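Local coordinates for protein alpha-L-rhamnosidase (PDB 6GSZ) that probably hydrolyses terminal non-reducing alpha-L-rhamnose residues of alpha-L-rhamnosides, as a fungal glycosidase that carries N-linked glycans and binds calcium ions, at residues A[776-781]-A[788-793]; A[812-817]-A[830-835]; A[842-847]-A[854-859]. All coordinates share one frame; numbering follows the deposited sequence. Where two conformers were deposited one is given.

Contact 1 of 3, residues A[776-781]-A[788-793]. With CA (calcium ion), chain M.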
loop_
_atom_site.group_PDB
_atom_site.type_symbol
_atom_site.label_atom_id
_atom_site.label_comp_id
_atom_site.label_asym_id
_atom_site.label_seq_id
_atom_site.Cartn_x
_atom_site.Cartn_y
_atom_site.Cartn_z
ATOM N N GLY A 776 -19.736 4.125 10.526
ATOM C CA GLY A 776 -20.189 2.928 9.821
ATOM C C GLY A 776 -20.421 1.743 10.733
ATOM O O GLY A 776 -21.040 0.764 10.316
ATOM N N GLY A 777 -19.858 1.801 11.943
ATOM C CA GLY A 777 -20.076 0.793 12.938
ATOM C C GLY A 777 -19.256 -0.479 12.819
ATOM O O GLY A 777 -19.382 -1.331 13.690
ATOM N N LEU A 778 -18.440 -0.665 11.771
ATOM C CA LEU A 778 -17.895 -1.987 11.465
ATOM C C LEU A 778 -16.476 -2.149 12.015
ATOM O O LEU A 778 -15.564 -1.382 11.662
ATOM C CB LEU A 778 -17.864 -2.157 9.953
ATOM C CG LEU A 778 -19.209 -2.352 9.271
ATOM C CD1 LEU A 778 -19.050 -2.237 7.777
ATOM C CD2 LEU A 778 -19.777 -3.693 9.637
ATOM N N SER A 779 -16.245 -3.218 12.768
ATOM C CA SER A 779 -14.887 -3.575 13.223
ATOM C C SER A 779 -14.836 -5.078 13.401
ATOM O O SER A 779 -15.857 -5.730 13.640
ATOM C CB SER A 779 -14.466 -2.862 14.502
ATOM O OG SER A 779 -15.298 -3.258 15.591
ATOM N N PRO A 780 -13.639 -5.682 13.350
ATOM C CA PRO A 780 -13.503 -7.116 13.590
ATOM C C PRO A 780 -13.594 -7.450 15.081
ATOM O O PRO A 780 -12.907 -6.855 15.898
ATOM C CB PRO A 780 -12.143 -7.452 12.964
ATOM C CG PRO A 780 -11.347 -6.171 13.122
ATOM C CD PRO A 780 -12.356 -5.047 12.964
ATOM N N ALA A 781 -14.439 -8.418 15.401
ATOM C CA ALA A 781 -14.554 -8.915 16.776
ATOM C C ALA A 781 -13.628 -10.102 17.019
ATOM O O ALA A 781 -13.383 -10.468 18.148
ATOM C CB ALA A 781 -15.984 -9.263 17.132
ATOM N N ILE A 788 -17.865 -10.183 13.714
ATOM C CA ILE A 788 -17.956 -8.795 13.361
ATOM C C ILE A 788 -18.690 -8.026 14.459
ATOM O O ILE A 788 -19.732 -8.499 14.946
ATOM C CB ILE A 788 -18.671 -8.636 12.006
ATOM C CG1 ILE A 788 -18.012 -9.550 10.972
ATOM C CG2 ILE A 788 -18.710 -7.180 11.569
ATOM C CD1 ILE A 788 -18.670 -9.547 9.616
ATOM N N ASN A 789 -18.205 -6.842 14.834
ATOM C CA ASN A 789 -18.984 -5.930 15.721
ATOM C C ASN A 789 -19.632 -4.889 14.803
ATOM O O ASN A 789 -18.967 -4.371 13.884
ATOM C CB ASN A 789 -18.097 -5.391 16.860
ATOM C CG ASN A 789 -18.839 -4.743 18.020
ATOM O OD1 ASN A 789 -19.523 -5.428 18.808
ATOM N ND2 ASN A 789 -18.664 -3.429 18.194
ATOM N N ILE A 790 -20.920 -4.641 15.033
ATOM C CA ILE A 790 -21.691 -3.681 14.283
ATOM C C ILE A 790 -22.288 -2.693 15.274
ATOM O O ILE A 790 -23.335 -2.999 15.907
ATOM C CB ILE A 790 -22.755 -4.330 13.386
ATOM C CG1 ILE A 790 -22.096 -5.375 12.487
ATOM C CG2 ILE A 790 -23.458 -3.244 12.595
ATOM C CD1 ILE A 790 -23.004 -6.028 11.487
ATOM N N GLU A 791 -21.595 -1.580 15.486
ATOM C CA GLU A 791 -21.880 -0.648 16.585
ATOM C C GLU A 791 -21.824 0.771 16.002
ATOM O O GLU A 791 -20.864 1.498 16.209
ATOM C CB GLU A 791 -20.905 -0.904 17.758
ATOM C CG GLU A 791 -21.128 -0.062 19.018
ATOM C CD GLU A 791 -20.240 -0.427 20.212
ATOM O OE1 GLU A 791 -19.479 -1.396 20.139
ATOM O OE2 GLU A 791 -20.247 0.264 21.230
ATOM N N VAL A 792 -22.884 1.130 15.261
ATOM C CA VAL A 792 -23.043 2.437 14.718
ATOM C C VAL A 792 -23.312 3.449 15.832
ATOM O O VAL A 792 -24.213 3.232 16.648
ATOM C CB VAL A 792 -24.180 2.501 13.687
ATOM C CG1 VAL A 792 -24.493 3.954 13.323
ATOM C CG2 VAL A 792 -23.882 1.632 12.481
ATOM N N VAL A 793 -22.579 4.556 15.854
ATOM C CA VAL A 793 -22.813 5.654 16.785
ATOM C C VAL A 793 -23.181 6.896 15.986
ATOM O O VAL A 793 -22.298 7.601 15.502
ATOM C CB VAL A 793 -21.616 5.901 17.722
ATOM C CG1 VAL A 793 -21.946 6.962 18.768
ATOM C CG2 VAL A 793 -21.162 4.621 18.410
HETATM CA CA CA M . -18.241 -0.804 22.082
HETATM O O HOH W 1 -17.604 -1.875 15.788
HETATM O O HOH W 2 -16.339 -1.557 20.333
HETATM O O HOH W 3 -17.857 -3.274 21.262
HETATM O O HOH W 4 -19.873 -2.741 22.876
HETATM O O HOH W 5 -19.705 -0.118 23.769
HETATM O O HOH W 6 -17.638 0.905 23.587
#

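Contact 2 of 3, residues A[812-817]-A[830-835]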
loop_
_atom_site.group_PDB
_atom_site.type_symbol
_atom_site.label_atom_id
_atom_site.label_comp_id
_atom_site.label_asym_id
_atom_site.label_seq_id
_atom_site.Cartn_x
_atom_site.Cartn_y
_atom_site.Cartn_z
ATOM N N ALA A 812 -19.719 -7.442 4.107
ATOM C CA ALA A 812 -20.396 -6.909 5.277
ATOM C C ALA A 812 -20.791 -5.467 4.983
ATOM O O ALA A 812 -20.065 -4.762 4.279
ATOM C CB ALA A 812 -19.518 -6.954 6.501
ATOM N N SER A 813 -21.916 -4.993 5.500
ATOM C CA SER A 813 -22.264 -3.597 5.241
ATOM C C SER A 813 -23.213 -3.088 6.299
ATOM O O SER A 813 -23.971 -3.875 6.907
ATOM C CB SER A 813 -22.872 -3.390 3.870
ATOM O OG SER A 813 -24.143 -3.999 3.740
ATOM N N THR A 814 -23.234 -1.762 6.436
ATOM C CA THR A 814 -24.263 -1.067 7.192
ATOM C C THR A 814 -24.827 0.055 6.319
ATOM O O THR A 814 -24.121 0.745 5.595
ATOM C CB THR A 814 -23.724 -0.496 8.508
ATOM O OG1 THR A 814 -22.652 0.411 8.209
ATOM C CG2 THR A 814 -23.238 -1.595 9.420
ATOM N N LYS A 815 -26.133 0.236 6.404
ATOM C CA LYS A 815 -26.817 1.395 5.871
ATOM C C LYS A 815 -27.788 1.836 6.964
ATOM O O LYS A 815 -28.653 1.063 7.355
ATOM C CB LYS A 815 -27.580 1.083 4.580
ATOM C CG LYS A 815 -28.331 2.258 3.954
ATOM C CD LYS A 815 -29.210 1.876 2.755
ATOM C CE LYS A 815 -30.234 0.807 3.080
ATOM N NZ LYS A 815 -31.092 0.452 1.921
ATOM N N TRP A 816 -27.597 3.038 7.482
ATOM C CA TRP A 816 -28.489 3.540 8.522
ATOM C C TRP A 816 -28.986 4.932 8.172
ATOM O O TRP A 816 -28.376 5.659 7.395
ATOM C CB TRP A 816 -27.846 3.511 9.911
ATOM C CG TRP A 816 -26.611 4.334 10.078
ATOM C CD1 TRP A 816 -25.315 3.919 9.925
ATOM C CD2 TRP A 816 -26.551 5.723 10.448
ATOM N NE1 TRP A 816 -24.464 4.957 10.186
ATOM C CE2 TRP A 816 -25.184 6.077 10.511
ATOM C CE3 TRP A 816 -27.507 6.696 10.767
ATOM C CZ2 TRP A 816 -24.761 7.342 10.900
ATOM C CZ3 TRP A 816 -27.088 7.958 11.138
ATOM C CH2 TRP A 816 -25.726 8.279 11.184
ATOM N N TRP A 817 -30.131 5.286 8.750
ATOM C CA TRP A 817 -30.676 6.594 8.546
ATOM C C TRP A 817 -31.545 6.953 9.742
ATOM O O TRP A 817 -31.979 6.062 10.512
ATOM C CB TRP A 817 -31.436 6.689 7.207
ATOM C CG TRP A 817 -32.670 5.840 7.076
ATOM C CD1 TRP A 817 -33.974 6.243 7.214
ATOM C CD2 TRP A 817 -32.730 4.443 6.750
ATOM N NE1 TRP A 817 -34.833 5.190 7.026
ATOM C CE2 TRP A 817 -34.100 4.076 6.715
ATOM C CE3 TRP A 817 -31.772 3.461 6.481
ATOM C CZ2 TRP A 817 -34.513 2.776 6.433
ATOM C CZ3 TRP A 817 -32.180 2.174 6.216
ATOM C CH2 TRP A 817 -33.535 1.835 6.199
ATOM N N PHE A 830 -34.227 5.448 14.598
ATOM C CA PHE A 830 -32.998 4.960 13.980
ATOM C C PHE A 830 -33.339 3.700 13.184
ATOM O O PHE A 830 -33.987 2.797 13.685
ATOM C CB PHE A 830 -31.956 4.659 15.062
ATOM C CG PHE A 830 -30.691 4.011 14.562
ATOM C CD1 PHE A 830 -29.698 4.770 13.954
ATOM C CD2 PHE A 830 -30.494 2.649 14.688
ATOM C CE1 PHE A 830 -28.527 4.183 13.502
ATOM C CE2 PHE A 830 -29.315 2.074 14.253
ATOM C CZ PHE A 830 -28.339 2.836 13.647
ATOM N N HIS A 831 -32.853 3.642 11.959
ATOM C CA HIS A 831 -33.100 2.520 11.065
ATOM C C HIS A 831 -31.753 2.005 10.579
ATOM O O HIS A 831 -30.920 2.816 10.145
ATOM C CB HIS A 831 -33.941 2.973 9.869
ATOM C CG HIS A 831 -35.126 3.774 10.277
ATOM N ND1 HIS A 831 -36.322 3.213 10.712
ATOM C CD2 HIS A 831 -35.279 5.114 10.347
ATOM C CE1 HIS A 831 -37.171 4.194 10.990
ATOM N NE2 HIS A 831 -36.548 5.365 10.808
ATOM N N LEU A 832 -31.569 0.685 10.615
ATOM C CA LEU A 832 -30.307 0.069 10.191
ATOM C C LEU A 832 -30.587 -1.194 9.387
ATOM O O LEU A 832 -31.323 -2.090 9.823
ATOM C CB LEU A 832 -29.493 -0.275 11.447
ATOM C CG LEU A 832 -28.264 -1.153 11.242
ATOM C CD1 LEU A 832 -27.182 -0.426 10.451
ATOM C CD2 LEU A 832 -27.653 -1.627 12.568
ATOM N N VAL A 833 -29.910 -1.308 8.244
ATOM C CA VAL A 833 -29.808 -2.537 7.497
ATOM C C VAL A 833 -28.362 -3.009 7.574
ATOM O O VAL A 833 -27.450 -2.277 7.147
ATOM C CB VAL A 833 -30.244 -2.338 6.038
ATOM C CG1 VAL A 833 -30.087 -3.612 5.214
ATOM C CG2 VAL A 833 -31.684 -1.843 5.970
ATOM N N ALA A 834 -28.157 -4.209 8.128
ATOM C CA ALA A 834 -26.835 -4.770 8.341
ATOM C C ALA A 834 -26.742 -6.070 7.546
ATOM O O ALA A 834 -27.588 -6.933 7.669
ATOM C CB ALA A 834 -26.607 -5.036 9.801
ATOM N N GLU A 835 -25.724 -6.151 6.697
ATOM C CA GLU A 835 -25.430 -7.343 5.916
ATOM C C GLU A 835 -24.246 -8.064 6.548
ATOM O O GLU A 835 -23.214 -7.433 6.791
ATOM C CB GLU A 835 -25.072 -6.898 4.512
ATOM C CG GLU A 835 -24.771 -7.977 3.535
ATOM C CD GLU A 835 -24.380 -7.410 2.165
ATOM O OE1 GLU A 835 -24.133 -6.138 2.046
ATOM O OE2 GLU A 835 -24.326 -8.219 1.219
HETATM O O HOH W 7 -26.389 -2.778 4.538
#

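Contact 3 of 3, residues A[842-847]-A[854-859]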
loop_
_atom_site.group_PDB
_atom_site.type_symbol
_atom_site.label_atom_id
_atom_site.label_comp_id
_atom_site.label_asym_id
_atom_site.label_seq_id
_atom_site.Cartn_x
_atom_site.Cartn_y
_atom_site.Cartn_z
ATOM N N ALA A 842 -22.198 -11.775 13.811
ATOM C CA ALA A 842 -21.972 -10.429 14.258
ATOM C C ALA A 842 -22.692 -10.175 15.591
ATOM O O ALA A 842 -23.659 -10.857 15.952
ATOM C CB ALA A 842 -22.441 -9.454 13.211
ATOM N N THR A 843 -22.195 -9.172 16.307
ATOM C CA THR A 843 -22.883 -8.583 17.428
ATOM C C THR A 843 -23.312 -7.175 17.016
ATOM O O THR A 843 -22.454 -6.339 16.705
ATOM C CB THR A 843 -22.017 -8.527 18.692
ATOM O OG1 THR A 843 -21.658 -9.861 19.016
ATOM C CG2 THR A 843 -22.748 -7.931 19.878
ATOM N N VAL A 844 -24.628 -6.968 16.938
ATOM C CA VAL A 844 -25.184 -5.692 16.622
ATOM C C VAL A 844 -25.484 -4.982 17.939
ATOM O O VAL A 844 -26.231 -5.508 18.776
ATOM C CB VAL A 844 -26.436 -5.838 15.745
ATOM C CG1 VAL A 844 -27.059 -4.485 15.437
ATOM C CG2 VAL A 844 -26.150 -6.640 14.483
ATOM N N VAL A 845 -24.893 -3.816 18.150
ATOM C CA VAL A 845 -25.129 -2.993 19.334
ATOM C C VAL A 845 -25.921 -1.767 18.879
ATOM O O VAL A 845 -25.372 -0.895 18.187
ATOM C CB VAL A 845 -23.790 -2.578 19.980
ATOM C CG1 VAL A 845 -24.016 -1.732 21.223
ATOM C CG2 VAL A 845 -22.914 -3.786 20.275
ATOM N N LEU A 846 -27.212 -1.727 19.224
ATOM C CA LEU A 846 -28.044 -0.633 18.747
ATOM C C LEU A 846 -27.766 0.594 19.594
ATOM O O LEU A 846 -27.400 0.461 20.773
ATOM C CB LEU A 846 -29.509 -1.067 18.740
ATOM C CG LEU A 846 -29.784 -2.237 17.787
ATOM C CD1 LEU A 846 -31.167 -2.792 18.013
ATOM C CD2 LEU A 846 -29.655 -1.821 16.337
ATOM N N PRO A 847 -27.890 1.796 18.999
ATOM C CA PRO A 847 -27.512 3.028 19.664
ATOM C C PRO A 847 -28.407 3.417 20.827
ATOM O O PRO A 847 -29.564 2.980 20.903
ATOM C CB PRO A 847 -27.551 4.118 18.579
ATOM C CG PRO A 847 -28.290 3.516 17.426
ATOM C CD PRO A 847 -28.270 2.011 17.601
ATOM N N VAL A 854 -27.360 -7.766 20.197
ATOM C CA VAL A 854 -28.001 -8.864 19.499
ATOM C C VAL A 854 -26.932 -9.665 18.755
ATOM O O VAL A 854 -26.196 -9.088 17.960
ATOM C CB VAL A 854 -29.016 -8.312 18.479
ATOM C CG1 VAL A 854 -29.798 -9.417 17.827
ATOM C CG2 VAL A 854 -29.936 -7.284 19.104
ATOM N N ASP A 855 -26.887 -10.993 18.949
ATOM C CA ASP A 855 -26.000 -11.912 18.195
ATOM C C ASP A 855 -26.784 -12.322 16.947
ATOM O O ASP A 855 -27.942 -12.768 17.060
ATOM C CB ASP A 855 -25.639 -13.129 19.068
ATOM C CG ASP A 855 -24.758 -14.235 18.470
ATOM O OD1 ASP A 855 -24.058 -13.962 17.469
ATOM O OD2 ASP A 855 -24.749 -15.401 19.036
ATOM N N VAL A 856 -26.163 -12.248 15.775
ATOM C CA VAL A 856 -26.798 -12.652 14.556
ATOM C C VAL A 856 -25.828 -13.474 13.711
ATOM O O VAL A 856 -24.621 -13.248 13.797
ATOM C CB VAL A 856 -27.285 -11.450 13.723
ATOM C CG1 VAL A 856 -28.330 -10.654 14.419
ATOM C CG2 VAL A 856 -26.173 -10.519 13.280
ATOM N N GLY A 857 -26.411 -14.312 12.830
ATOM C CA GLY A 857 -25.675 -14.997 11.797
ATOM C C GLY A 857 -25.811 -14.286 10.459
ATOM O O GLY A 857 -26.197 -13.101 10.381
ATOM N N SER A 858 -25.413 -14.985 9.400
ATOM C CA SER A 858 -25.355 -14.368 8.072
ATOM C C SER A 858 -26.743 -13.917 7.605
ATOM O O SER A 858 -27.800 -14.410 8.089
ATOM C CB SER A 858 -24.760 -15.305 7.038
ATOM O OG SER A 858 -25.614 -16.420 6.763
ATOM N N GLY A 859 -26.746 -12.960 6.679
ATOM C CA GLY A 859 -27.946 -12.503 6.003
ATOM C C GLY A 859 -28.086 -11.001 6.094
ATOM O O GLY A 859 -27.142 -10.304 6.446
#

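Contact 1 of 3, residues A[776-781]-A[788-793]
The side-chain amide of Asn789, whose CB packs against Ser779 OG, and the carboxylate of Glu791 meet at their edges. In one of the two conformers of Asn789, ND2 gives a hydrogen bond of 2.9 Å to Glu791 OE1, which lies only 3° out of the amide plane and receives it through its anti lone pair, on the side away from OE2. The two carboxylate oxygens chelate a calcium ion, OE1 and OE2 each at 2.4 Å, and five waters complete the shell modelled round the metal. The amide thus braces a metal ligand, and the calcium may in turn polarise OE1. Glu791 reaches this position because its side chain is extended beyond CG, which stands opposite the backbone N (chi1 -177°). Asn789 ND2 also gives a bond to a water at 3.1 Å. This water donates to Gly777 O and sits 2.7 Å from Ser779 OG, tying the two strands together.

The frame is the beta hairpin of strands 778-780 and 787-790, which follows helix 768-775 and belongs to the C-terminal beta domain. Ser779 and Asn789 form a hydrogen-bonded antiparallel pair in it. Gly777, with positive phi (81°) as the chain leaves the helix, lies close against Val792 and turns its O to Glu791 N, 2.9 Å away; that oxygen therefore serves both a backbone N-H and the water. On the buried side, Leu778 lies alongside Ile788 and Ile790, pointing the same way, with CD2 4.0 Å from Ile790 CG1. Beyond this apolar row are Ala812, Thr814 and Ala834 of the neighbouring sheet, while Gly776 O is hydrogen-bonded to Thr814 OG1.

Contact 2 of 3, residues A[812-817]-A[830-835]
Residues 812-817 and 830-835 run almost exactly antiparallel (175°), bonded in pairs at Ser813-Glu835, Lys815-Val833 and Trp817-His831. They belong to the long beta hairpin of strands 810-819 and 828-836, two inner strands of a five-stranded antiparallel sheet in the C-terminal domain. Strand 800-807 lies beside the first of them and strand 859-868 beside the second.

Trp817 and His831 make an offset stack. The indole five-membered ring and the imidazole are 4.5 Å apart at their centroids with planes at 21°, and His831 CB sits over the centre of the indole six-membered ring, 3.5 Å from its centroid, as a CH-pi contact. Trp817 CG occupies the position between backbone N and carbonyl carbon (chi1 65°), which folds the ring across onto the facing strand. At the far edge of the indole, near its plane, CZ3 meets Val833 CG2. The imidazole is held at both nitrogens, by His864 and Asp819, which should limit its rotation.

The other, buried face carries Thr814, Trp816, Leu832 and Ala834. Phe830 CE1 comes 3.7 Å from Trp816 CB, with the two rings set obliquely, and Leu832 CD1 fills in between Trp816 CB and Thr814 CB. The indole N-H of Trp816 is used on Ile775 O, at the end of helix 768-775.

Toward Ala812 the exchange turns polar. Ser813 OG donates to the anti lone pair of Glu835 OE1 at 2.7 Å, the carboxylate being carried there by an extended chain. One water then gives hydrogen bonds to both Ser813 OG and Val833 O, 2.9 Å from the latter.

Contact 3 of 3, residues A[842-847]-A[854-859]
Val856 meets Ala842 and Val844 with one methyl, CG2. Its CG1 is set opposite the carbonyl carbon (chi1 -63°), which places CG2 between the backbone N and carbonyl carbon and leans it across the strands. There CG2 lies 3.9 Å from Ala842 CB and 4.1 Å from Val844 CG2, the two valines crossing obliquely. Val844 and Val854 share the other common conformation, with CG1 trans to the backbone N (chi1 178° for Val844). Val854 CG2 lies beside Val844 O, a contact of side chain with backbone. Ala842, Val844, Val854 and Val856 share one face of the sheet. Tyr863 and Leu832 of the five-stranded sheet lie against this apolar patch.

These residues form the beta hairpin of strands 841-845 and 853-856, at the margin of the smaller sheet of the C-terminal domain. Ala842-Val856 and Val844-Val854 are hydrogen-bonded antiparallel pairs with two N-H...O bonds each. Ala842 N to Val856 O and Val844 N to Val854 O are both 2.8 Å. The short strand segments run at 148° to each other, antiparallel with a twist.

Thr843 and Asp855, the non-hydrogen-bonded pair between them, point to the opposite face. Thr843 CG2, anti to the backbone N, lies 4.1 Å from Val854 O. Asp855 extends its carboxylate with CG opposite the backbone N, and OD1 forms a salt bridge with Arg841, the residue before Ala842. Past Val856 the chain leaves the pairing, and Ser858 OG is hydrogen-bonded to Val33 O and Trp36 N.

Contacts 1 and 3 are two hairpins of one four-stranded sheet, joined where Ile790 N and O bond to Thr843 O and Val845 N; contact 2 lies in the sheet packed against it. Contact 1 is buried, contacts 2 and 3 only partly. Apolar side chains of the two sheets and of the loops at their ends meet in a shared core: Ile790 CG2 on Thr814 CG2, Val792 on Trp816 and Phe830, Leu832 on Val844, and Pro847 on Phe830. Polar chemistry gathers on the outer faces: a calcium-bound carboxylate with an amide in contact 1, a ring stack and serine-glutamate bond in contact 2, and a single aspartate with Arg841 at the sheet margin in contact 3.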